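Local coordinates for protein GDP-L-fucose synthase (Campylobacter jejuni subsp. jejuni serotype O:2, PDB 7M13) that makes GDP-D-glycero-L-gluco-heptose for the capsular polysaccharide, probably by NADPH-dependent reduction of a GDP-linked 4-keto sugar, at residues R241-H246 with D316-C321; L165-L170 with I277-G282; S111-P116 with Y138-A143; A291-N296 with E334-I339. All blocks are in the same frame, centred on the assembly; numbering follows the deposited sequence.

Contact 1. Residues R241-H246 with D316-C321; sequences RREFIH and DRLMDC
Glu243 reaches across Leu318 and ends at the backbone of Met319. With chi1 at -173° its chain leaves anti to the backbone N and, extended, lays CD 3.7 Å from Leu318 CD1, crossing that side chain at about a right angle. Glu243 OE1 accepts from Met319 N at 2.9 Å; the N-H points almost straight at the oxygen (169°), although it comes from above the carboxylate plane. The same oxygen takes a second bond from Asn168 ND2, and OE2 has a weak one from Thr281 N, so the carboxylate ties the 316-321 loop to the break in strand 162-171 and to the turn after strand 277-278. The 241-246 strand lies in the Rossmann sheet beside 162-171, and 316-321 passes along its start with end-to-end directions 28° apart. Water 1 joins the two backbones, accepting from Glu243 N at 2.8 Å and donating to Arg317 O at 2.6 Å. At the other end Asp316 packs its carboxylate against CB, CG and CD of Arg241. Its OD1 accepts from Arg241 N at 3.0 Å, again from above the carboxylate plane, while OD2 touches the aliphatic Arg241 CD at 3.4 Å. The charged ends stay apart, with Arg241 NE 4.7 Å from Asp316 OD2, because the arginine bends at chi3 toward a salt bridge with Asp284. The guanidinium of Arg317 likewise leaves, hydrogen-bonding to the carbonyls of Gly112, Tyr115 and Pro116.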
# COMPACT_ATOMS: atom_id res chain seq x y z
N ARG B 241 -23.69 -15.52 -4.06
CA ARG B 241 -24.17 -14.92 -2.79
C ARG B 241 -23.52 -13.55 -2.59
O ARG B 241 -22.36 -13.38 -2.96
CB ARG B 241 -23.91 -15.83 -1.59
CG ARG B 241 -24.49 -17.23 -1.78
CD ARG B 241 -24.38 -18.10 -0.55
NE ARG B 241 -25.27 -17.66 0.49
CZ ARG B 241 -26.57 -17.87 0.55
NH1 ARG B 241 -27.19 -18.57 -0.40
NH2 ARG B 241 -27.26 -17.39 1.57
N ARG B 242 -24.27 -12.63 -2.00
CA ARG B 242 -23.76 -11.28 -1.65
C ARG B 242 -24.36 -10.87 -0.32
O ARG B 242 -25.49 -11.33 -0.01
CB ARG B 242 -24.19 -10.27 -2.72
CG ARG B 242 -23.29 -10.25 -3.94
CD ARG B 242 -23.83 -9.22 -4.90
NE ARG B 242 -23.23 -9.34 -6.22
CZ ARG B 242 -23.73 -10.06 -7.21
NH1 ARG B 242 -23.11 -10.08 -8.38
NH2 ARG B 242 -24.86 -10.73 -7.05
N GLU B 243 -23.61 -10.07 0.45
CA GLU B 243 -23.97 -9.43 1.72
C GLU B 243 -24.28 -7.98 1.35
O GLU B 243 -23.66 -7.48 0.39
CB GLU B 243 -22.76 -9.45 2.65
CG GLU B 243 -23.06 -8.97 4.03
CD GLU B 243 -21.85 -8.80 4.89
OE1 GLU B 243 -20.63 -8.91 4.37
OE2 GLU B 243 -22.08 -8.59 6.08
N PHE B 244 -25.21 -7.34 2.05
CA PHE B 244 -25.53 -5.91 1.82
C PHE B 244 -25.62 -5.22 3.17
O PHE B 244 -25.97 -5.84 4.20
CB PHE B 244 -26.84 -5.73 1.05
CG PHE B 244 -26.85 -6.40 -0.30
CD1 PHE B 244 -26.41 -5.73 -1.42
CD2 PHE B 244 -27.32 -7.70 -0.43
CE1 PHE B 244 -26.39 -6.35 -2.66
CE2 PHE B 244 -27.30 -8.31 -1.68
CZ PHE B 244 -26.84 -7.64 -2.78
N ILE B 245 -25.30 -3.93 3.18
CA ILE B 245 -25.53 -3.08 4.36
C ILE B 245 -26.22 -1.82 3.86
O ILE B 245 -25.77 -1.23 2.87
CB ILE B 245 -24.25 -2.81 5.18
CG1 ILE B 245 -24.58 -2.08 6.49
CG2 ILE B 245 -23.18 -2.09 4.35
CD1 ILE B 245 -23.41 -1.86 7.43
N HIS B 246 -27.30 -1.47 4.54
CA HIS B 246 -28.04 -0.23 4.24
C HIS B 246 -27.23 0.94 4.78
O HIS B 246 -26.73 0.86 5.91
CB HIS B 246 -29.43 -0.33 4.86
CG HIS B 246 -30.36 0.76 4.44
ND1 HIS B 246 -30.32 2.00 5.02
CD2 HIS B 246 -31.33 0.79 3.50
CE1 HIS B 246 -31.25 2.76 4.46
NE2 HIS B 246 -31.90 2.03 3.52
N ASP B 316 -18.57 -15.78 -3.60
CA ASP B 316 -19.35 -15.45 -2.38
C ASP B 316 -18.43 -14.60 -1.49
O ASP B 316 -17.23 -14.92 -1.41
CB ASP B 316 -19.84 -16.72 -1.69
CG ASP B 316 -20.85 -17.56 -2.46
OD1 ASP B 316 -21.23 -17.18 -3.61
OD2 ASP B 316 -21.28 -18.58 -1.89
N ARG B 317 -18.94 -13.53 -0.87
CA ARG B 317 -18.19 -12.71 0.11
C ARG B 317 -19.14 -12.37 1.23
O ARG B 317 -20.20 -11.78 0.95
CB ARG B 317 -17.64 -11.39 -0.45
CG ARG B 317 -16.77 -11.56 -1.68
CD ARG B 317 -15.51 -12.28 -1.25
NE ARG B 317 -14.43 -11.35 -1.07
CZ ARG B 317 -13.18 -11.71 -0.83
NH1 ARG B 317 -12.25 -10.77 -0.79
NH2 ARG B 317 -12.88 -12.97 -0.62
N LEU B 318 -18.77 -12.67 2.46
CA LEU B 318 -19.60 -12.36 3.64
C LEU B 318 -18.64 -12.04 4.76
O LEU B 318 -17.78 -12.90 5.05
CB LEU B 318 -20.42 -13.61 3.99
CG LEU B 318 -21.15 -13.58 5.32
CD1 LEU B 318 -22.14 -12.44 5.37
CD2 LEU B 318 -21.84 -14.91 5.58
N MET B 319 -18.83 -10.90 5.41
CA MET B 319 -18.01 -10.53 6.59
C MET B 319 -18.39 -11.36 7.81
O MET B 319 -19.58 -11.53 8.10
CB MET B 319 -18.18 -9.06 6.96
CG MET B 319 -17.66 -8.06 5.95
SD MET B 319 -16.03 -8.47 5.33
CE MET B 319 -15.71 -6.92 4.49
N ASP B 320 -17.41 -11.75 8.61
CA ASP B 320 -17.60 -12.15 10.02
C ASP B 320 -17.68 -10.86 10.83
O ASP B 320 -16.68 -10.12 10.81
CB ASP B 320 -16.44 -13.05 10.46
CG ASP B 320 -16.67 -13.67 11.83
OD1 ASP B 320 -17.35 -13.04 12.65
OD2 ASP B 320 -16.21 -14.79 12.05
N CYS B 321 -18.85 -10.56 11.39
CA CYS B 321 -19.07 -9.32 12.18
C CYS B 321 -19.00 -9.61 13.67
O CYS B 321 -19.51 -8.80 14.47
CB CYS B 321 -20.39 -8.70 11.78
SG CYS B 321 -20.32 -8.00 10.10
O HOH W 1 -20.95 -9.74 -0.46

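Contact 2. Residues L165-L170 with I277-G282; sequences LVLNNL and INIGTG. With NAP (NADP nicotinamide-adenine-dinucleotide phosphate), chain E.
Two parallel strands of the Rossmann sheet pair here, 277-278 lying alongside 162-171 just before the latter opens into the NADP pocket. Val166 supplies both backbone bonds: its N donates to Ile277 O at 2.9 Å, and its O accepts from Ile279 N at 2.8 Å with an N-H...O angle of 171°. Val166 faces Asn278 and bonds to the residues flanking it, Ile277 and Ile279, which is the mark of parallel pairing. Leu165 and Ile277 lie side by side on one face, pointing the same way, with Leu165 CD2 3.9 Å from Ile277 CD1; helix 247-260 covers Leu165 there. Val166 and Asn278 occupy the opposite face, where Asn278 OD1 is bonded to the hydroxyl of Tyr115. Ile279 has CG1 between its backbone N and carbonyl carbon (chi1 62°), which brings CD1 to 3.9 Å from Leu165 CB and CG1 to 4.0 Å from Leu167 CB. Past this point the strands part, and water 2 bridges the gap, donating to Ile279 O at 2.7 Å and accepting from Asn168 N. Leu167 meets the cofactor: its CG is 3.6 Å from C5N of the nicotinamide ring. Further on, Leu170 N holds the carboxamide oxygen O7N at 2.9 Å (173°), a nearly straight bond that helps to orient the carboxamide. Strand carboxyl ends that open onto the dinucleotide in this way are characteristic of the Rossmann fold of the NAD(P)-dependent epimerase/dehydratase family.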
# COMPACT_ATOMS: atom_id res chain seq x y z
N LEU B 165 -13.46 0.82 9.12
CA LEU B 165 -14.63 -0.06 9.06
C LEU B 165 -14.72 -0.62 7.65
O LEU B 165 -14.66 0.16 6.69
CB LEU B 165 -15.90 0.72 9.41
CG LEU B 165 -15.91 1.44 10.74
CD1 LEU B 165 -17.24 2.17 10.96
CD2 LEU B 165 -15.64 0.48 11.90
N VAL B 166 -14.88 -1.92 7.50
CA VAL B 166 -14.77 -2.60 6.19
C VAL B 166 -16.11 -3.26 5.84
O VAL B 166 -16.61 -4.01 6.67
CB VAL B 166 -13.64 -3.64 6.22
CG1 VAL B 166 -13.39 -4.21 4.84
CG2 VAL B 166 -12.36 -3.03 6.80
N LEU B 167 -16.61 -3.01 4.64
CA LEU B 167 -17.90 -3.58 4.18
C LEU B 167 -17.75 -4.14 2.77
O LEU B 167 -16.75 -3.88 2.08
CB LEU B 167 -19.00 -2.51 4.21
CG LEU B 167 -18.78 -1.27 3.35
CD1 LEU B 167 -20.10 -0.79 2.78
CD2 LEU B 167 -18.14 -0.16 4.15
N ASN B 168 -18.78 -4.88 2.34
CA ASN B 168 -18.80 -5.53 1.01
C ASN B 168 -19.70 -4.81 -0.00
O ASN B 168 -19.23 -4.59 -1.11
CB ASN B 168 -19.22 -6.99 1.16
CG ASN B 168 -18.05 -7.83 1.62
OD1 ASN B 168 -16.95 -7.70 1.08
ND2 ASN B 168 -18.30 -8.75 2.54
N ASN B 169 -20.96 -4.54 0.32
CA ASN B 169 -21.90 -3.94 -0.67
C ASN B 169 -22.81 -2.98 0.07
O ASN B 169 -23.51 -3.40 0.98
CB ASN B 169 -22.78 -4.95 -1.42
CG ASN B 169 -22.00 -5.90 -2.28
OD1 ASN B 169 -21.52 -5.52 -3.35
ND2 ASN B 169 -21.82 -7.12 -1.77
N LEU B 170 -22.81 -1.72 -0.34
CA LEU B 170 -23.65 -0.67 0.24
C LEU B 170 -24.89 -0.50 -0.63
O LEU B 170 -24.81 -0.66 -1.86
CB LEU B 170 -22.82 0.61 0.31
CG LEU B 170 -23.46 1.78 1.04
CD1 LEU B 170 -23.67 1.49 2.51
CD2 LEU B 170 -22.56 3.00 0.85
N ILE B 277 -12.13 -3.10 11.45
CA ILE B 277 -13.35 -3.79 11.95
C ILE B 277 -14.27 -4.03 10.77
O ILE B 277 -14.70 -3.07 10.12
CB ILE B 277 -14.08 -2.93 12.99
CG1 ILE B 277 -13.15 -2.28 14.01
CG2 ILE B 277 -15.17 -3.75 13.64
CD1 ILE B 277 -13.84 -1.24 14.85
N ASN B 278 -14.70 -5.26 10.60
CA ASN B 278 -15.72 -5.55 9.57
C ASN B 278 -17.09 -5.05 10.05
O ASN B 278 -17.40 -5.18 11.23
CB ASN B 278 -15.84 -7.04 9.32
CG ASN B 278 -14.61 -7.64 8.71
OD1 ASN B 278 -13.82 -6.95 8.05
ND2 ASN B 278 -14.47 -8.96 8.91
N ILE B 279 -17.87 -4.51 9.14
CA ILE B 279 -19.26 -4.11 9.45
C ILE B 279 -20.16 -4.79 8.41
O ILE B 279 -19.69 -5.17 7.33
CB ILE B 279 -19.44 -2.58 9.51
CG1 ILE B 279 -19.14 -1.87 8.20
CG2 ILE B 279 -18.61 -2.01 10.66
CD1 ILE B 279 -19.48 -0.40 8.18
N GLY B 280 -21.42 -4.97 8.77
CA GLY B 280 -22.31 -5.76 7.92
C GLY B 280 -23.46 -6.29 8.76
O GLY B 280 -23.57 -5.95 9.92
N THR B 281 -24.28 -7.12 8.14
CA THR B 281 -25.45 -7.72 8.82
C THR B 281 -25.16 -9.17 9.22
O THR B 281 -25.97 -9.69 9.97
CB THR B 281 -26.68 -7.64 7.92
OG1 THR B 281 -26.46 -8.49 6.79
CG2 THR B 281 -27.01 -6.24 7.46
N GLY B 282 -24.09 -9.76 8.71
CA GLY B 282 -23.64 -11.11 9.08
C GLY B 282 -24.36 -12.18 8.29
O GLY B 282 -24.10 -13.37 8.51
PA NAP E . -19.66 7.00 -3.65
O1A NAP E . -18.98 6.39 -4.84
O2A NAP E . -21.17 6.99 -3.65
O5B NAP E . -19.25 8.50 -3.44
C5B NAP E . -17.87 8.89 -3.46
C4B NAP E . -17.84 10.38 -3.31
O4B NAP E . -16.45 10.77 -3.22
C3B NAP E . -18.45 11.16 -4.50
O3B NAP E . -19.44 12.07 -4.02
C2B NAP E . -17.24 11.82 -5.14
O2B NAP E . -17.52 13.13 -5.66
C1B NAP E . -16.29 11.96 -3.96
N9A NAP E . -14.92 12.07 -4.40
C8A NAP E . -14.19 11.18 -5.12
N7A NAP E . -13.00 11.61 -5.47
C5A NAP E . -12.95 12.89 -4.95
C6A NAP E . -11.95 13.88 -5.00
N6A NAP E . -10.79 13.75 -5.65
N1A NAP E . -12.24 15.06 -4.39
C2A NAP E . -13.41 15.20 -3.76
N3A NAP E . -14.42 14.34 -3.66
C4A NAP E . -14.12 13.19 -4.29
O3 NAP E . -19.13 6.28 -2.33
PN NAP E . -19.86 5.22 -1.43
O1N NAP E . -20.41 4.16 -2.30
O2N NAP E . -20.76 5.97 -0.53
O5D NAP E . -18.62 4.63 -0.59
C5D NAP E . -18.26 5.18 0.65
C4D NAP E . -17.09 4.40 1.19
O4D NAP E . -17.50 3.02 1.42
C3D NAP E . -15.87 4.33 0.26
O3D NAP E . -14.66 4.33 1.02
C2D NAP E . -16.10 3.02 -0.44
O2D NAP E . -14.92 2.48 -1.04
C1D NAP E . -16.64 2.16 0.68
N1N NAP E . -17.37 0.99 0.15
C2N NAP E . -18.49 1.13 -0.61
C3N NAP E . -19.09 0.04 -1.16
C7N NAP E . -20.31 0.14 -2.01
O7N NAP E . -20.90 -0.92 -2.33
N7N NAP E . -20.72 1.35 -2.38
C4N NAP E . -18.58 -1.28 -0.88
C5N NAP E . -17.42 -1.36 -0.03
C6N NAP E . -16.83 -0.28 0.38
P2B NAP E . -18.25 13.30 -7.09
O1X NAP E . -19.69 12.99 -6.79
O2X NAP E . -17.61 12.43 -8.08
O3X NAP E . -18.01 14.78 -7.43
O HOH W 2 -20.29 -6.06 4.80

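Contact 3. Residues S111-P116 with Y138-A143; sequences SGYMYP and YSFGAA. With NAP (NADP nicotinamide-adenine-dinucleotide phosphate), chain E.
Phe140 aims its CB from helix 138-143 at the loop 111-116, and a chi1 of 177°, trans to the backbone N, carries the ring off the helix toward the cofactor. Along one side of the ring, CD2 approaches Tyr113 CD2 at 4.1 Å, the two side chains meeting obliquely. The next atom, CE2, is 3.8 Å from Ser111 CB; Ser111 OG lies in the ring plane, so the serine meets the edge of the phenyl group. At the tip, CZ comes within 4.0 Å of the ribose oxygen O2D of NADP, also near the ring plane. Ser111, itself 3.9 Å from the nicotinamide C6N through CB, is held in an ST turn: its OG accepts from Tyr113 N at 3.0 Å (167°). Beside the ring, Gly141 presents a bare CA, 3.5 Å from Tyr113 O in a CA-H...O contact; the lack of a side chain at Gly141 lets helix and loop approach this closely. Phe140 and Lys144, which bonds the cofactor, have the spacing of the Tyr-x-x-x-Lys motif of short-chain dehydrogenases. Phe140 stands where such enzymes usually carry the tyrosine, and a phenyl ring has no hydroxyl to act as proton donor or acceptor. The loop leaves the end of strand 105-111 and, through Met114, leans on strand 162-171, while Phe140 also touches Asn87 of helix 80-100. Along the helix, Tyr138 and Ala142 pack on Ile149 of the second subunit.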
# COMPACT_ATOMS: atom_id res chain seq x y z
N SER B 111 -13.02 -1.85 1.92
CA SER B 111 -13.81 -2.73 1.04
C SER B 111 -13.35 -4.16 1.28
O SER B 111 -12.14 -4.37 1.49
CB SER B 111 -13.63 -2.32 -0.41
OG SER B 111 -14.01 -3.36 -1.28
N GLY B 112 -14.25 -5.11 1.13
CA GLY B 112 -13.91 -6.53 1.13
C GLY B 112 -12.91 -6.88 0.06
O GLY B 112 -12.32 -7.95 0.13
N TYR B 113 -12.70 -6.04 -0.96
CA TYR B 113 -11.66 -6.31 -1.98
C TYR B 113 -10.28 -6.22 -1.33
O TYR B 113 -9.30 -6.64 -2.00
CB TYR B 113 -11.76 -5.35 -3.15
CG TYR B 113 -12.90 -5.62 -4.11
CD1 TYR B 113 -13.06 -6.86 -4.71
CD2 TYR B 113 -13.78 -4.61 -4.44
CE1 TYR B 113 -14.09 -7.09 -5.61
CE2 TYR B 113 -14.81 -4.83 -5.34
CZ TYR B 113 -14.97 -6.08 -5.91
OH TYR B 113 -15.98 -6.27 -6.80
N MET B 114 -10.22 -5.86 -0.04
CA MET B 114 -8.93 -5.80 0.69
C MET B 114 -8.57 -7.19 1.24
O MET B 114 -7.48 -7.33 1.83
CB MET B 114 -9.01 -4.80 1.85
CG MET B 114 -9.35 -5.45 3.18
SD MET B 114 -9.57 -4.24 4.51
CE MET B 114 -10.17 -2.83 3.59
N TYR B 115 -9.46 -8.17 1.05
CA TYR B 115 -9.27 -9.55 1.51
C TYR B 115 -8.90 -10.46 0.36
O TYR B 115 -9.35 -10.26 -0.78
CB TYR B 115 -10.51 -10.05 2.26
CG TYR B 115 -10.70 -9.42 3.60
CD1 TYR B 115 -9.78 -9.53 4.64
CD2 TYR B 115 -11.86 -8.70 3.85
CE1 TYR B 115 -10.02 -8.96 5.88
CE2 TYR B 115 -12.11 -8.13 5.09
CZ TYR B 115 -11.17 -8.24 6.10
OH TYR B 115 -11.41 -7.68 7.31
N PRO B 116 -8.17 -11.55 0.64
CA PRO B 116 -7.79 -12.52 -0.39
C PRO B 116 -9.02 -13.07 -1.12
O PRO B 116 -10.01 -13.35 -0.46
CB PRO B 116 -7.08 -13.64 0.37
CG PRO B 116 -6.55 -12.96 1.63
CD PRO B 116 -7.61 -11.92 1.96
N TYR B 138 -7.50 -5.65 -7.92
CA TYR B 138 -6.17 -5.83 -7.27
C TYR B 138 -5.62 -4.49 -6.79
O TYR B 138 -5.13 -4.35 -5.64
CB TYR B 138 -5.25 -6.48 -8.30
CG TYR B 138 -3.81 -6.74 -7.91
CD1 TYR B 138 -3.44 -7.79 -7.06
CD2 TYR B 138 -2.80 -5.94 -8.42
CE1 TYR B 138 -2.11 -8.05 -6.77
CE2 TYR B 138 -1.47 -6.20 -8.15
CZ TYR B 138 -1.12 -7.25 -7.31
OH TYR B 138 0.20 -7.49 -7.06
N SER B 139 -5.58 -3.51 -7.67
CA SER B 139 -4.99 -2.20 -7.34
C SER B 139 -5.87 -1.42 -6.37
O SER B 139 -5.34 -0.75 -5.46
CB SER B 139 -4.63 -1.45 -8.56
OG SER B 139 -5.77 -1.01 -9.27
N PHE B 140 -7.18 -1.52 -6.50
CA PHE B 140 -8.13 -0.87 -5.57
C PHE B 140 -8.01 -1.50 -4.19
O PHE B 140 -7.91 -0.77 -3.19
CB PHE B 140 -9.53 -1.05 -6.14
CG PHE B 140 -10.62 -0.50 -5.26
CD1 PHE B 140 -11.00 0.82 -5.32
CD2 PHE B 140 -11.27 -1.34 -4.39
CE1 PHE B 140 -12.01 1.30 -4.50
CE2 PHE B 140 -12.29 -0.85 -3.59
CZ PHE B 140 -12.64 0.46 -3.64
N GLY B 141 -7.98 -2.83 -4.12
CA GLY B 141 -7.84 -3.53 -2.83
C GLY B 141 -6.53 -3.16 -2.18
O GLY B 141 -6.50 -2.98 -0.96
N ALA B 142 -5.44 -3.07 -2.95
CA ALA B 142 -4.13 -2.68 -2.39
C ALA B 142 -4.25 -1.27 -1.81
O ALA B 142 -3.69 -1.02 -0.71
CB ALA B 142 -3.04 -2.80 -3.43
N ALA B 143 -4.91 -0.34 -2.50
CA ALA B 143 -5.08 1.03 -1.95
C ALA B 143 -5.87 0.96 -0.64
O ALA B 143 -5.44 1.60 0.37
CB ALA B 143 -5.75 1.90 -2.97
PA NAP E . -19.66 7.00 -3.65
O1A NAP E . -18.98 6.39 -4.84
O2A NAP E . -21.17 6.99 -3.65
O5B NAP E . -19.25 8.50 -3.44
C5B NAP E . -17.87 8.89 -3.46
C4B NAP E . -17.84 10.38 -3.31
O4B NAP E . -16.45 10.77 -3.22
C3B NAP E . -18.45 11.16 -4.50
O3B NAP E . -19.44 12.07 -4.02
C2B NAP E . -17.24 11.82 -5.14
O2B NAP E . -17.52 13.13 -5.66
C1B NAP E . -16.29 11.96 -3.96
N9A NAP E . -14.92 12.07 -4.40
C8A NAP E . -14.19 11.18 -5.12
N7A NAP E . -13.00 11.61 -5.47
C5A NAP E . -12.95 12.89 -4.95
C6A NAP E . -11.95 13.88 -5.00
N6A NAP E . -10.79 13.75 -5.65
N1A NAP E . -12.24 15.06 -4.39
C2A NAP E . -13.41 15.20 -3.76
N3A NAP E . -14.42 14.34 -3.66
C4A NAP E . -14.12 13.19 -4.29
O3 NAP E . -19.13 6.28 -2.33
PN NAP E . -19.86 5.22 -1.43
O1N NAP E . -20.41 4.16 -2.30
O2N NAP E . -20.76 5.97 -0.53
O5D NAP E . -18.62 4.63 -0.59
C5D NAP E . -18.26 5.18 0.65
C4D NAP E . -17.09 4.40 1.19
O4D NAP E . -17.50 3.02 1.42
C3D NAP E . -15.87 4.33 0.26
O3D NAP E . -14.66 4.33 1.02
C2D NAP E . -16.10 3.02 -0.44
O2D NAP E . -14.92 2.48 -1.04
C1D NAP E . -16.64 2.16 0.68
N1N NAP E . -17.37 0.99 0.15
C2N NAP E . -18.49 1.13 -0.61
C3N NAP E . -19.09 0.04 -1.16
C7N NAP E . -20.31 0.14 -2.01
O7N NAP E . -20.90 -0.92 -2.33
N7N NAP E . -20.72 1.35 -2.38
C4N NAP E . -18.58 -1.28 -0.88
C5N NAP E . -17.42 -1.36 -0.03
C6N NAP E . -16.83 -0.28 0.38
P2B NAP E . -18.25 13.30 -7.09
O1X NAP E . -19.69 12.99 -6.79
O2X NAP E . -17.61 12.43 -8.08
O3X NAP E . -18.01 14.78 -7.43

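Contact 4. Residues A291-N296 with E334-I339; sequences ALMVKN and ELKDGI
Met293 lies at about a right angle to both Leu335 and Lys336, reaching out from helix 291-296 as an extended arm. A chi1 of -84° turns CG away from the carbonyl carbon, and the straight chain beyond places SD among three side chains of the facing helix. The sulfur is 3.4 Å from Lys336 CG, a tight approach, 3.9 Å from Leu335 CD2 and 4.1 Å from Ile339 CD1. Leu335 and Ile339, one helical turn apart, therefore meet the same atom through different methyl groups. Lys336 comes at the methionine with its aliphatic stem: the bend at chi3 (-109°) sets Lys336 CE 3.8 Å from Met293 CE, and a further bend at chi4 turns only NZ. Deeper in the interface Val294 crosses Ile339 at roughly a right angle, with Val294 CG2 4.2 Å from Ile339 CD1. The short helical segments pass 10.2 Å apart at a signed crossing angle of -44°, a separation bridged largely by Met293. Helix 184-199 closes the inner side, Leu185 touching Leu335 and Ile339, and Phe192 touching Val294; Tyr285 lies against Met293 and Leu335. These helices belong to the part of the protein that carries the predicted substrate residue Lys191. Aliphatic carbons and one thioether do all the touching, so the contact depends on close fit and dispersion, with the exposed lysine contributing its hydrocarbon stem.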
# COMPACT_ATOMS: atom_id res chain seq x y z
N ALA B 291 -33.25 -11.11 -5.91
CA ALA B 291 -34.09 -10.77 -7.08
C ALA B 291 -35.56 -11.04 -6.76
O ALA B 291 -36.37 -10.16 -7.05
CB ALA B 291 -33.62 -11.49 -8.31
N LEU B 292 -35.90 -12.15 -6.10
CA LEU B 292 -37.32 -12.42 -5.75
C LEU B 292 -37.79 -11.36 -4.76
O LEU B 292 -38.94 -10.91 -4.87
CB LEU B 292 -37.47 -13.83 -5.16
CG LEU B 292 -37.22 -14.98 -6.13
CD1 LEU B 292 -37.29 -16.31 -5.39
CD2 LEU B 292 -38.22 -14.93 -7.29
N MET B 293 -36.96 -10.98 -3.79
CA MET B 293 -37.34 -9.92 -2.83
C MET B 293 -37.68 -8.68 -3.64
O MET B 293 -38.68 -8.01 -3.34
CB MET B 293 -36.20 -9.54 -1.89
CG MET B 293 -36.05 -10.41 -0.71
SD MET B 293 -34.70 -9.70 0.31
CE MET B 293 -34.45 -11.09 1.41
N VAL B 294 -36.81 -8.32 -4.57
CA VAL B 294 -36.97 -7.05 -5.31
C VAL B 294 -38.26 -7.15 -6.14
O VAL B 294 -39.04 -6.19 -6.10
CB VAL B 294 -35.75 -6.73 -6.19
CG1 VAL B 294 -36.06 -5.57 -7.12
CG2 VAL B 294 -34.53 -6.45 -5.33
N LYS B 295 -38.45 -8.28 -6.81
CA LYS B 295 -39.64 -8.55 -7.68
C LYS B 295 -40.92 -8.32 -6.88
O LYS B 295 -41.85 -7.63 -7.39
CB LYS B 295 -39.60 -9.98 -8.23
CG LYS B 295 -40.76 -10.32 -9.16
CD LYS B 295 -40.90 -11.78 -9.54
CE LYS B 295 -42.25 -12.08 -10.15
NZ LYS B 295 -42.34 -13.48 -10.62
N ASN B 296 -40.98 -8.85 -5.66
CA ASN B 296 -42.19 -8.82 -4.80
C ASN B 296 -42.42 -7.39 -4.30
O ASN B 296 -43.60 -6.98 -4.23
CB ASN B 296 -42.09 -9.89 -3.72
CG ASN B 296 -42.10 -11.28 -4.32
OD1 ASN B 296 -41.58 -12.23 -3.73
ND2 ASN B 296 -42.66 -11.42 -5.51
N GLU B 334 -33.10 -5.19 8.26
CA GLU B 334 -33.13 -6.44 7.47
C GLU B 334 -33.33 -6.07 6.00
O GLU B 334 -33.89 -5.02 5.71
CB GLU B 334 -34.22 -7.39 7.98
CG GLU B 334 -34.03 -7.85 9.42
CD GLU B 334 -32.64 -8.33 9.84
OE1 GLU B 334 -31.95 -9.00 9.04
OE2 GLU B 334 -32.26 -8.05 10.99
N LEU B 335 -32.80 -6.89 5.12
CA LEU B 335 -32.68 -6.59 3.68
C LEU B 335 -34.04 -6.22 3.07
O LEU B 335 -34.12 -5.19 2.37
CB LEU B 335 -32.00 -7.75 2.97
CG LEU B 335 -31.68 -7.50 1.50
CD1 LEU B 335 -30.81 -6.27 1.30
CD2 LEU B 335 -31.00 -8.71 0.90
N LYS B 336 -35.09 -7.01 3.30
CA LYS B 336 -36.43 -6.73 2.69
C LYS B 336 -36.89 -5.33 3.09
O LYS B 336 -37.36 -4.56 2.21
CB LYS B 336 -37.44 -7.80 3.11
CG LYS B 336 -37.30 -9.12 2.37
CD LYS B 336 -38.25 -10.22 2.83
CE LYS B 336 -37.56 -11.34 3.58
NZ LYS B 336 -37.21 -10.94 4.96
N ASP B 337 -36.78 -4.99 4.39
CA ASP B 337 -37.21 -3.68 4.92
C ASP B 337 -36.37 -2.59 4.25
O ASP B 337 -36.94 -1.59 3.84
CB ASP B 337 -37.11 -3.63 6.45
CG ASP B 337 -38.13 -4.52 7.14
OD1 ASP B 337 -39.25 -4.66 6.60
OD2 ASP B 337 -37.80 -5.07 8.21
N GLY B 338 -35.07 -2.80 4.09
CA GLY B 338 -34.18 -1.77 3.52
C GLY B 338 -34.50 -1.53 2.06
O GLY B 338 -34.46 -0.37 1.63
N ILE B 339 -34.80 -2.58 1.31
CA ILE B 339 -35.11 -2.47 -0.14
C ILE B 339 -36.43 -1.70 -0.29
O ILE B 339 -36.53 -0.87 -1.21
CB ILE B 339 -35.17 -3.85 -0.82
CG1 ILE B 339 -33.82 -4.56 -0.82
CG2 ILE B 339 -35.68 -3.72 -2.25
CD1 ILE B 339 -33.89 -6.02 -1.22

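Overall arrangement
Contacts 1 and 2 share the central sheet, where strands 162-171 and 241-246 are neighbours; they touch through Glu243 and Asn169. Contact 2 is wholly buried and relies on strand pairing with apolar packing. Contact 1, partly buried where a loop passes the start of strand 241-246, uses carboxylates and a water. Contact 3 approaches the same cofactor from the other side of strand 162-171, through a ring edge and a glycine backbone, and is linked to contact 1 by Arg317 and to contact 2 by Tyr115. Contact 4, apolar helix packing, lies further out, its centre about 18 Å from the chain's centre, with exposed Lys336 beside buried Leu335 and Ile339; Leu335 joins it to contact 1 through Phe244.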